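Local coordinates for protein cytochrome P450 (CYP102L1) (Mycobacterium phage Adler, PDB 6N6Q) that probably works as a haem-thiolate monooxygenase, inserting an oxygen atom into an organic substrate, at residues R382-D387 / H407-F412; E441-P446 / R466-V471; Q75-N80 / Q354-G359. All coordinates share one frame; numbering follows the deposited sequence.

Contact 1. Residues R382-D387 / H407-F412. With HEM (protoporphyrin IX containing Fe), chain E.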
# COMPACT_ATOMS: atom_id res chain seq x y z
N ARG A 382 -6.62 -2.02 -22.83
CA ARG A 382 -7.76 -1.86 -23.72
C ARG A 382 -8.88 -2.86 -23.43
O ARG A 382 -10.03 -2.61 -23.79
CB ARG A 382 -7.30 -2.00 -25.18
CG ARG A 382 -8.31 -1.54 -26.22
CD ARG A 382 -7.66 -1.42 -27.59
NE ARG A 382 -7.11 -2.69 -28.06
CZ ARG A 382 -7.76 -3.53 -28.88
NH1 ARG A 382 -8.97 -3.23 -29.31
NH2 ARG A 382 -7.18 -4.66 -29.25
N SER A 383 -8.56 -3.99 -22.78
CA SER A 383 -9.58 -4.98 -22.45
C SER A 383 -10.59 -4.48 -21.42
O SER A 383 -11.63 -5.12 -21.24
CB SER A 383 -8.91 -6.26 -21.93
OG SER A 383 -8.01 -5.97 -20.87
N TRP A 384 -10.31 -3.36 -20.74
CA TRP A 384 -11.28 -2.75 -19.84
C TRP A 384 -12.30 -1.88 -20.58
O TRP A 384 -13.04 -1.14 -19.93
CB TRP A 384 -10.56 -1.91 -18.78
CG TRP A 384 -9.95 -2.73 -17.68
CD1 TRP A 384 -8.70 -3.28 -17.66
CD2 TRP A 384 -10.57 -3.09 -16.45
NE1 TRP A 384 -8.50 -3.96 -16.49
CE2 TRP A 384 -9.64 -3.86 -15.72
CE3 TRP A 384 -11.82 -2.84 -15.88
CZ2 TRP A 384 -9.92 -4.38 -14.46
CZ3 TRP A 384 -12.10 -3.36 -14.63
CH2 TRP A 384 -11.15 -4.12 -13.93
N GLY A 385 -12.35 -1.96 -21.90
CA GLY A 385 -13.27 -1.17 -22.68
C GLY A 385 -12.62 0.08 -23.24
O GLY A 385 -11.49 0.44 -22.87
N PRO A 386 -13.32 0.77 -24.14
CA PRO A 386 -12.75 1.99 -24.74
C PRO A 386 -12.64 3.16 -23.79
O PRO A 386 -11.96 4.14 -24.12
CB PRO A 386 -13.73 2.30 -25.88
CG PRO A 386 -15.02 1.70 -25.44
CD PRO A 386 -14.66 0.46 -24.67
N ASP A 387 -13.27 3.10 -22.62
CA ASP A 387 -13.23 4.17 -21.63
C ASP A 387 -12.37 3.79 -20.43
O ASP A 387 -12.69 4.11 -19.28
CB ASP A 387 -14.64 4.55 -21.18
CG ASP A 387 -15.38 3.38 -20.55
OD1 ASP A 387 -14.89 2.24 -20.64
OD2 ASP A 387 -16.46 3.61 -19.97
N HIS A 407 -9.37 -9.91 -18.48
CA HIS A 407 -8.88 -8.66 -17.93
C HIS A 407 -8.26 -8.93 -16.57
O HIS A 407 -8.64 -9.87 -15.87
CB HIS A 407 -10.00 -7.62 -17.81
CG HIS A 407 -11.02 -7.95 -16.76
ND1 HIS A 407 -12.04 -8.85 -16.98
CD2 HIS A 407 -11.18 -7.51 -15.50
CE1 HIS A 407 -12.79 -8.95 -15.90
NE2 HIS A 407 -12.28 -8.14 -14.98
N ILE A 408 -7.29 -8.09 -16.20
CA ILE A 408 -6.53 -8.26 -14.96
C ILE A 408 -6.92 -7.15 -14.00
O ILE A 408 -6.99 -5.98 -14.38
CB ILE A 408 -5.02 -8.24 -15.23
CG1 ILE A 408 -4.61 -9.45 -16.08
CG2 ILE A 408 -4.24 -8.23 -13.91
CD1 ILE A 408 -4.93 -10.78 -15.44
N TYR A 409 -7.19 -7.53 -12.75
CA TYR A 409 -7.41 -6.56 -11.67
C TYR A 409 -6.92 -7.21 -10.37
O TYR A 409 -7.68 -7.86 -9.66
CB TYR A 409 -8.87 -6.15 -11.57
CG TYR A 409 -9.12 -5.15 -10.46
CD1 TYR A 409 -8.70 -3.84 -10.58
CD2 TYR A 409 -9.78 -5.53 -9.29
CE1 TYR A 409 -8.92 -2.92 -9.56
CE2 TYR A 409 -10.01 -4.62 -8.28
CZ TYR A 409 -9.57 -3.32 -8.42
OH TYR A 409 -9.79 -2.41 -7.41
N LYS A 410 -5.63 -7.03 -10.09
CA LYS A 410 -4.99 -7.61 -8.91
C LYS A 410 -4.19 -6.54 -8.17
O LYS A 410 -2.96 -6.62 -8.08
CB LYS A 410 -4.09 -8.78 -9.31
CG LYS A 410 -4.81 -9.93 -9.98
CD LYS A 410 -5.78 -10.60 -9.02
CE LYS A 410 -6.42 -11.82 -9.67
NZ LYS A 410 -7.19 -12.63 -8.69
N PRO A 411 -4.87 -5.53 -7.61
CA PRO A 411 -4.13 -4.48 -6.89
C PRO A 411 -3.46 -4.97 -5.62
O PRO A 411 -2.59 -4.27 -5.09
CB PRO A 411 -5.21 -3.44 -6.57
CG PRO A 411 -6.48 -4.23 -6.53
CD PRO A 411 -6.32 -5.31 -7.57
N PHE A 412 -3.82 -6.15 -5.11
CA PHE A 412 -3.23 -6.71 -3.91
C PHE A 412 -2.37 -7.94 -4.20
O PHE A 412 -2.13 -8.75 -3.30
CB PHE A 412 -4.32 -7.06 -2.90
CG PHE A 412 -5.11 -5.88 -2.42
CD1 PHE A 412 -4.69 -5.16 -1.31
CD2 PHE A 412 -6.27 -5.48 -3.07
CE1 PHE A 412 -5.41 -4.06 -0.86
CE2 PHE A 412 -6.99 -4.39 -2.63
CZ PHE A 412 -6.56 -3.68 -1.52
CHA HEM E . 1.89 -7.54 0.06
CHB HEM E . -0.55 -3.94 -2.09
CHC HEM E . -2.02 -2.33 2.26
CHD HEM E . 1.03 -5.47 4.38
C1A HEM E . 1.34 -6.73 -0.92
C2A HEM E . 1.45 -6.90 -2.35
C3A HEM E . 0.78 -5.91 -2.94
C4A HEM E . 0.21 -5.07 -1.91
CMA HEM E . 0.64 -5.70 -4.46
CAA HEM E . 2.21 -8.02 -3.09
CBA HEM E . 3.67 -7.60 -3.24
CGA HEM E . 4.42 -8.57 -4.12
O1A HEM E . 3.79 -9.49 -4.69
O2A HEM E . 5.67 -8.42 -4.24
C1B HEM E . -1.21 -3.22 -1.11
C2B HEM E . -2.19 -2.18 -1.32
C3B HEM E . -2.60 -1.73 -0.12
C4B HEM E . -1.89 -2.48 0.89
CMB HEM E . -2.63 -1.71 -2.73
CAB HEM E . -3.63 -0.62 0.24
CBB HEM E . -4.29 0.13 -0.65
C1C HEM E . -1.35 -3.06 3.23
C2C HEM E . -1.54 -2.96 4.67
C3C HEM E . -0.71 -3.81 5.26
C4C HEM E . 0.05 -4.50 4.23
CMC HEM E . -2.53 -2.02 5.40
CAC HEM E . -0.63 -3.98 6.80
CBC HEM E . 0.18 -4.87 7.39
C1D HEM E . 1.52 -6.32 3.41
C2D HEM E . 2.44 -7.42 3.61
C3D HEM E . 2.68 -7.99 2.42
C4D HEM E . 1.92 -7.27 1.41
CMD HEM E . 3.05 -7.86 4.96
CAD HEM E . 3.60 -9.20 2.16
CBD HEM E . 2.84 -10.50 2.41
CGD HEM E . 3.71 -11.68 2.06
O1D HEM E . 3.54 -12.76 2.70
O2D HEM E . 4.58 -11.56 1.16
NA HEM E . 0.58 -5.60 -0.69
NB HEM E . -1.05 -3.38 0.25
NC HEM E . -0.37 -4.00 3.01
ND HEM E . 1.23 -6.26 2.06
FE HEM E . 0.20 -4.72 1.16
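The indole of Trp384 is the centre of the contact, meeting three consecutive residues of 407-412. His407 comes over one face: its ring stands edge-on above the six-membered ring of Trp384 in a T-shaped pair, with planes at 74° and centroids 4.8 Å apart. The touching atom is His407 CD2, 3.5 Å from Trp384 CZ2 and nearer the rim of the indole than its middle. Chi1 of 69° places CG of His407 between its own backbone N and carbonyl carbon, which turns the imidazole to the tryptophan and lets ND1 bond to Gly405 O. At the indole edge, Trp384 NE1 donates to Ile408 O over 3.3 Å; the acceptor lies in the ring plane, but the bond is bent (136°), and NE1 has a second, weak bond to Ala378 O. On the same rim Trp384 CZ2 touches Tyr409 CB at 3.5 Å. Ser383 adds a looser touch on His407 CB, while its OG is bonded to His381. The resulting aromatic cluster belongs to the P450 meander, leading to the cysteine loop that Phe412 opens beside the haem. Around it, Arg340 of helix 329-341 makes a cation-pi contact with Trp384, Tyr409 OH bonds to Asp336 O of that helix, and helix 375-379 covers Ile408 and Pro411.

Contact 2. Residues E441-P446 / R466-V471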
# COMPACT_ATOMS: atom_id res chain seq x y z
N GLU A 441 -16.73 19.10 2.61
CA GLU A 441 -16.83 19.12 1.16
C GLU A 441 -15.48 19.49 0.58
O GLU A 441 -14.71 20.26 1.18
CB GLU A 441 -17.92 20.08 0.67
CG GLU A 441 -17.70 21.53 1.05
CD GLU A 441 -18.92 22.39 0.73
OE1 GLU A 441 -20.04 21.86 0.77
OE2 GLU A 441 -18.74 23.59 0.44
N LEU A 442 -15.17 18.94 -0.59
CA LEU A 442 -13.83 18.99 -1.15
C LEU A 442 -13.75 20.06 -2.23
O LEU A 442 -14.53 20.03 -3.20
CB LEU A 442 -13.45 17.62 -1.72
CG LEU A 442 -13.78 16.40 -0.85
CD1 LEU A 442 -13.56 15.11 -1.62
CD2 LEU A 442 -12.95 16.41 0.43
N GLU A 443 -12.82 20.99 -2.08
CA GLU A 443 -12.56 22.01 -3.09
C GLU A 443 -11.21 21.75 -3.73
O GLU A 443 -10.18 21.88 -3.06
CB GLU A 443 -12.60 23.41 -2.47
CG GLU A 443 -12.34 24.53 -3.47
CD GLU A 443 -12.30 25.90 -2.82
OE1 GLU A 443 -12.59 26.00 -1.61
OE2 GLU A 443 -11.98 26.88 -3.52
N PRO A 444 -11.16 21.38 -5.01
CA PRO A 444 -9.87 21.18 -5.67
C PRO A 444 -9.21 22.51 -6.01
O PRO A 444 -9.82 23.58 -5.94
CB PRO A 444 -10.24 20.41 -6.94
CG PRO A 444 -11.62 20.89 -7.25
CD PRO A 444 -12.29 21.12 -5.91
N ARG A 445 -7.93 22.43 -6.37
CA ARG A 445 -7.17 23.61 -6.75
C ARG A 445 -7.40 23.91 -8.23
O ARG A 445 -7.13 23.04 -9.07
CB ARG A 445 -5.69 23.41 -6.49
CG ARG A 445 -4.83 24.59 -6.90
CD ARG A 445 -3.44 24.49 -6.29
NE ARG A 445 -3.46 24.74 -4.85
CZ ARG A 445 -3.29 25.94 -4.30
NH1 ARG A 445 -3.08 27.00 -5.07
NH2 ARG A 445 -3.32 26.09 -2.98
N PRO A 446 -7.88 25.10 -8.59
CA PRO A 446 -8.13 25.40 -10.00
C PRO A 446 -6.85 25.39 -10.81
O PRO A 446 -5.80 25.86 -10.36
CB PRO A 446 -8.76 26.80 -9.96
CG PRO A 446 -9.28 26.95 -8.56
CD PRO A 446 -8.32 26.19 -7.70
N ARG A 466 -9.01 21.77 -0.27
CA ARG A 466 -9.52 22.64 0.78
C ARG A 466 -10.90 22.17 1.19
O ARG A 466 -11.68 21.68 0.36
CB ARG A 466 -9.56 24.11 0.33
CG ARG A 466 -9.80 25.09 1.46
CD ARG A 466 -9.25 26.46 1.13
NE ARG A 466 -9.83 27.00 -0.10
CZ ARG A 466 -9.44 28.13 -0.68
NH1 ARG A 466 -8.46 28.85 -0.13
NH2 ARG A 466 -10.02 28.55 -1.79
N LEU A 467 -11.21 22.32 2.47
CA LEU A 467 -12.42 21.78 3.05
C LEU A 467 -13.23 22.87 3.72
O LEU A 467 -12.68 23.82 4.29
CB LEU A 467 -12.10 20.69 4.08
CG LEU A 467 -10.98 19.72 3.72
CD1 LEU A 467 -10.41 19.11 4.99
CD2 LEU A 467 -11.49 18.63 2.80
N ARG A 468 -14.55 22.73 3.65
CA ARG A 468 -15.48 23.48 4.48
C ARG A 468 -16.35 22.48 5.23
O ARG A 468 -16.75 21.45 4.67
CB ARG A 468 -16.37 24.42 3.66
CG ARG A 468 -15.64 25.31 2.67
CD ARG A 468 -14.58 26.18 3.33
NE ARG A 468 -14.28 27.36 2.53
CZ ARG A 468 -13.56 27.35 1.41
NH1 ARG A 468 -13.06 26.21 0.94
NH2 ARG A 468 -13.34 28.48 0.75
N ASN A 469 -16.63 22.77 6.50
CA ASN A 469 -17.54 21.93 7.26
C ASN A 469 -18.93 21.98 6.65
O ASN A 469 -19.44 23.06 6.34
CB ASN A 469 -17.57 22.37 8.72
CG ASN A 469 -16.24 22.19 9.42
OD1 ASN A 469 -15.43 23.11 9.50
ND2 ASN A 469 -16.00 20.98 9.93
N ARG A 470 -19.54 20.81 6.47
CA ARG A 470 -20.79 20.73 5.71
C ARG A 470 -21.96 21.39 6.43
O ARG A 470 -22.97 21.68 5.78
CB ARG A 470 -21.12 19.27 5.40
CG ARG A 470 -20.04 18.57 4.59
CD ARG A 470 -20.60 17.85 3.37
NE ARG A 470 -21.37 16.66 3.73
CZ ARG A 470 -22.69 16.57 3.65
NH1 ARG A 470 -23.41 17.60 3.23
NH2 ARG A 470 -23.30 15.44 4.00
N VAL A 471 -21.85 21.64 7.73
CA VAL A 471 -22.90 22.31 8.51
C VAL A 471 -24.23 21.58 8.38
O VAL A 471 -24.88 21.27 9.39
CB VAL A 471 -23.04 23.79 8.08
CG1 VAL A 471 -24.42 24.32 8.44
CG2 VAL A 471 -21.96 24.63 8.74
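Glu443 and Arg466 face each other as an antiparallel hydrogen-bonded pair, each satisfying both polar backbone atoms of the other. Glu443 N gives to Arg466 O at 2.8 Å, and Arg466 N returns a bond to Glu443 O at 3.0 Å. Farther along, the pairing loosens: Glu441 N still reaches Arg468 O at 3.1 Å, but the return bond from Arg468 N to Glu441 O is weak. Glu441 O also receives a CA-H...O contact from Leu467 CA. The two side chains of the Glu443-Arg466 pair run alongside each other, both with CG anti to the backbone N. Arg466 grips the carboxylate side-on, NE bonding to Glu443 OE1 and NH2 to Glu443 OE2 at 3.1 Å. Both carboxylate oxygens lie near the guanidinium plane, whereas the nitrogens approach from above the carboxylate, the two planes being 54° apart. This pairing is part of the small antiparallel sheet of the P450 fold usually called beta 3, in which 464-469 runs between 150-151 and 440-444. Arg468, bent at chi2 (-57°), brings NH1 across to Glu443 OE1 at 2.6 Å, nearly in line with the C-O bond. OE1 thus accepts from two arginines, which would help to keep Glu443 ionised and fix its rotation. On the other face of the sheet, Leu442 CD2 meets Leu467 CD2 at 3.6 Å; Leu442 continues onto helix 265-296 and Leu467 onto Trp140 of helix 119-145. Arg470 lays its CG near Glu441 N, while its guanidinium turns to Asp309 in a salt bridge and to Leu437 O in a hydrogen bond.

Contact 3. Residues Q75-N80 / Q354-G359. With HEM (protoporphyrin IX containing Fe), chain E.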
# COMPACT_ATOMS: atom_id res chain seq x y z
N GLN A 75 0.93 -22.91 -9.50
CA GLN A 75 1.67 -24.15 -9.65
C GLN A 75 2.99 -23.95 -10.38
O GLN A 75 3.98 -24.63 -10.07
CB GLN A 75 0.83 -25.20 -10.37
CG GLN A 75 -0.32 -25.77 -9.55
CD GLN A 75 -1.51 -24.83 -9.48
OE1 GLN A 75 -1.59 -23.85 -10.23
NE2 GLN A 75 -2.44 -25.13 -8.59
N LEU A 76 3.04 -23.03 -11.35
CA LEU A 76 4.23 -22.83 -12.16
C LEU A 76 5.07 -21.63 -11.72
O LEU A 76 6.30 -21.68 -11.83
CB LEU A 76 3.85 -22.65 -13.63
CG LEU A 76 3.16 -23.84 -14.31
CD1 LEU A 76 2.95 -23.56 -15.79
CD2 LEU A 76 3.96 -25.11 -14.10
N TRP A 77 4.45 -20.56 -11.23
CA TRP A 77 5.16 -19.36 -10.85
C TRP A 77 4.94 -19.05 -9.37
O TRP A 77 4.03 -19.57 -8.73
CB TRP A 77 4.72 -18.16 -11.71
CG TRP A 77 5.03 -18.33 -13.16
CD1 TRP A 77 4.35 -19.10 -14.06
CD2 TRP A 77 6.08 -17.70 -13.90
NE1 TRP A 77 4.92 -19.00 -15.30
CE2 TRP A 77 5.99 -18.14 -15.23
CE3 TRP A 77 7.10 -16.80 -13.56
CZ2 TRP A 77 6.87 -17.72 -16.22
CZ3 TRP A 77 7.98 -16.39 -14.54
CH2 TRP A 77 7.86 -16.84 -15.86
N GLU A 78 5.80 -18.18 -8.84
CA GLU A 78 5.74 -17.78 -7.45
C GLU A 78 6.34 -16.39 -7.31
O GLU A 78 6.84 -15.81 -8.29
CB GLU A 78 6.47 -18.79 -6.56
CG GLU A 78 7.96 -18.91 -6.84
CD GLU A 78 8.64 -19.93 -5.97
OE1 GLU A 78 7.93 -20.75 -5.35
OE2 GLU A 78 9.89 -19.92 -5.90
N LYS A 79 6.29 -15.84 -6.10
CA LYS A 79 6.77 -14.49 -5.87
C LYS A 79 8.28 -14.39 -6.06
O LYS A 79 9.04 -15.25 -5.59
CB LYS A 79 6.40 -14.02 -4.46
CG LYS A 79 7.32 -12.92 -3.93
CD LYS A 79 6.61 -11.97 -2.98
CE LYS A 79 7.51 -10.80 -2.63
NZ LYS A 79 6.78 -9.71 -1.93
N ASN A 80 8.71 -13.34 -6.75
CA ASN A 80 10.11 -13.00 -6.88
C ASN A 80 10.40 -11.74 -6.08
O ASN A 80 9.72 -10.72 -6.26
CB ASN A 80 10.49 -12.78 -8.35
CG ASN A 80 11.93 -12.34 -8.52
OD1 ASN A 80 12.21 -11.16 -8.75
ND2 ASN A 80 12.86 -13.28 -8.40
N GLN A 354 9.59 -23.76 -12.28
CA GLN A 354 10.18 -24.77 -13.15
C GLN A 354 10.45 -24.14 -14.51
O GLN A 354 10.09 -22.98 -14.76
CB GLN A 354 9.26 -25.99 -13.32
CG GLN A 354 8.58 -26.45 -12.04
CD GLN A 354 7.34 -27.29 -12.31
OE1 GLN A 354 6.35 -27.21 -11.57
NE2 GLN A 354 7.38 -28.09 -13.37
N ASP A 355 11.08 -24.90 -15.40
CA ASP A 355 11.19 -24.49 -16.79
C ASP A 355 9.82 -24.57 -17.43
O ASP A 355 9.25 -25.66 -17.56
CB ASP A 355 12.19 -25.37 -17.54
CG ASP A 355 13.53 -25.45 -16.84
OD1 ASP A 355 13.61 -25.07 -15.65
OD2 ASP A 355 14.51 -25.90 -17.48
N THR A 356 9.25 -23.43 -17.80
CA THR A 356 7.91 -23.38 -18.37
C THR A 356 7.90 -22.43 -19.56
O THR A 356 8.92 -21.82 -19.92
CB THR A 356 6.86 -22.95 -17.34
OG1 THR A 356 7.23 -21.68 -16.78
CG2 THR A 356 6.74 -23.99 -16.23
N THR A 357 6.72 -22.30 -20.17
CA THR A 357 6.46 -21.35 -21.24
C THR A 357 5.09 -20.74 -21.00
O THR A 357 4.17 -21.42 -20.54
CB THR A 357 6.49 -22.01 -22.62
OG1 THR A 357 5.39 -22.92 -22.75
CG2 THR A 357 7.79 -22.78 -22.85
N ILE A 358 4.95 -19.45 -21.31
CA ILE A 358 3.65 -18.80 -21.24
C ILE A 358 3.13 -18.60 -22.65
O ILE A 358 3.77 -18.99 -23.63
CB ILE A 358 3.72 -17.46 -20.47
CG1 ILE A 358 4.85 -16.58 -21.03
CG2 ILE A 358 3.91 -17.71 -18.99
CD1 ILE A 358 4.93 -15.22 -20.39
N GLY A 359 1.95 -17.99 -22.78
CA GLY A 359 1.37 -17.75 -24.08
C GLY A 359 0.93 -19.01 -24.80
O GLY A 359 0.04 -19.72 -24.33
CHA HEM E . 1.89 -7.54 0.06
CHB HEM E . -0.55 -3.94 -2.09
CHC HEM E . -2.02 -2.33 2.26
CHD HEM E . 1.03 -5.47 4.38
C1A HEM E . 1.34 -6.73 -0.92
C2A HEM E . 1.45 -6.90 -2.35
C3A HEM E . 0.78 -5.91 -2.94
C4A HEM E . 0.21 -5.07 -1.91
CMA HEM E . 0.64 -5.70 -4.46
CAA HEM E . 2.21 -8.02 -3.09
CBA HEM E . 3.67 -7.60 -3.24
CGA HEM E . 4.42 -8.57 -4.12
O1A HEM E . 3.79 -9.49 -4.69
O2A HEM E . 5.67 -8.42 -4.24
C1B HEM E . -1.21 -3.22 -1.11
C2B HEM E . -2.19 -2.18 -1.32
C3B HEM E . -2.60 -1.73 -0.12
C4B HEM E . -1.89 -2.48 0.89
CMB HEM E . -2.63 -1.71 -2.73
CAB HEM E . -3.63 -0.62 0.24
CBB HEM E . -4.29 0.13 -0.65
C1C HEM E . -1.35 -3.06 3.23
C2C HEM E . -1.54 -2.96 4.67
C3C HEM E . -0.71 -3.81 5.26
C4C HEM E . 0.05 -4.50 4.23
CMC HEM E . -2.53 -2.02 5.40
CAC HEM E . -0.63 -3.98 6.80
CBC HEM E . 0.18 -4.87 7.39
C1D HEM E . 1.52 -6.32 3.41
C2D HEM E . 2.44 -7.42 3.61
C3D HEM E . 2.68 -7.99 2.42
C4D HEM E . 1.92 -7.27 1.41
CMD HEM E . 3.05 -7.86 4.96
CAD HEM E . 3.60 -9.20 2.16
CBD HEM E . 2.84 -10.50 2.41
CGD HEM E . 3.71 -11.68 2.06
O1D HEM E . 3.54 -12.76 2.70
O2D HEM E . 4.58 -11.56 1.16
NA HEM E . 0.58 -5.60 -0.69
NB HEM E . -1.05 -3.38 0.25
NC HEM E . -0.37 -4.00 3.01
ND HEM E . 1.23 -6.26 2.06
FE HEM E . 0.20 -4.72 1.16
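Leu76 and Thr356 meet through methyl groups. With chi1 at 56°, Thr356 holds CG2 anti to its carbonyl carbon and against both branches of Leu76, the nearer being Leu76 CD2 at 3.7 Å from Thr356 CG2. The same torsion sets OG1 on the side of Trp77, but Trp77 NE1 stays 3.8 Å from Thr356 OG1, and no hydrogen bond spans the two segments. Trp77 starts by pointing away from 354-359; its chi1 (-63°) and chi2 (76°) bring the NE1-CZ2 side of the indole back. Ile358 crosses it at about a right angle, its CG2 branch 4.0 Å from Trp77 NE1. Gln354 stretches out beyond CG and brushes Leu76 CD2 with OE1. Phe365 packs edge-to-face with Trp77, and Leu67, Glu70 and Ile71 of helix 65-71 touch Ile358. At the far end of 75-80, Lys79 NZ bonds to the haem propionate oxygen O2A at 2.9 Å and to Phe97 O. Packing of an edge strand of the five-stranded P450 beta 1 sheet against the short hairpin 356-357/364-365 characterises this corner of the fold.

How the contacts relate
Along the chain the contacts are in series: contact 3 closes first, then contact 1, then contact 2. Contacts 1 and 3 lie on the same side of the fold, their centres about 22 Å apart, and both reach the haem, contact 1 through Pro411 and Phe412 and contact 3 through Lys79. Helix 65-71 touches both as well. Contact 2 is remote, its centre about 31 Å from that of contact 1 and about 49 Å from that of contact 3, which lies on the opposite side of the chain's centre. There it joins the chain's last strand to the one following helix 422-439, away from the haem environment that the other two help to build.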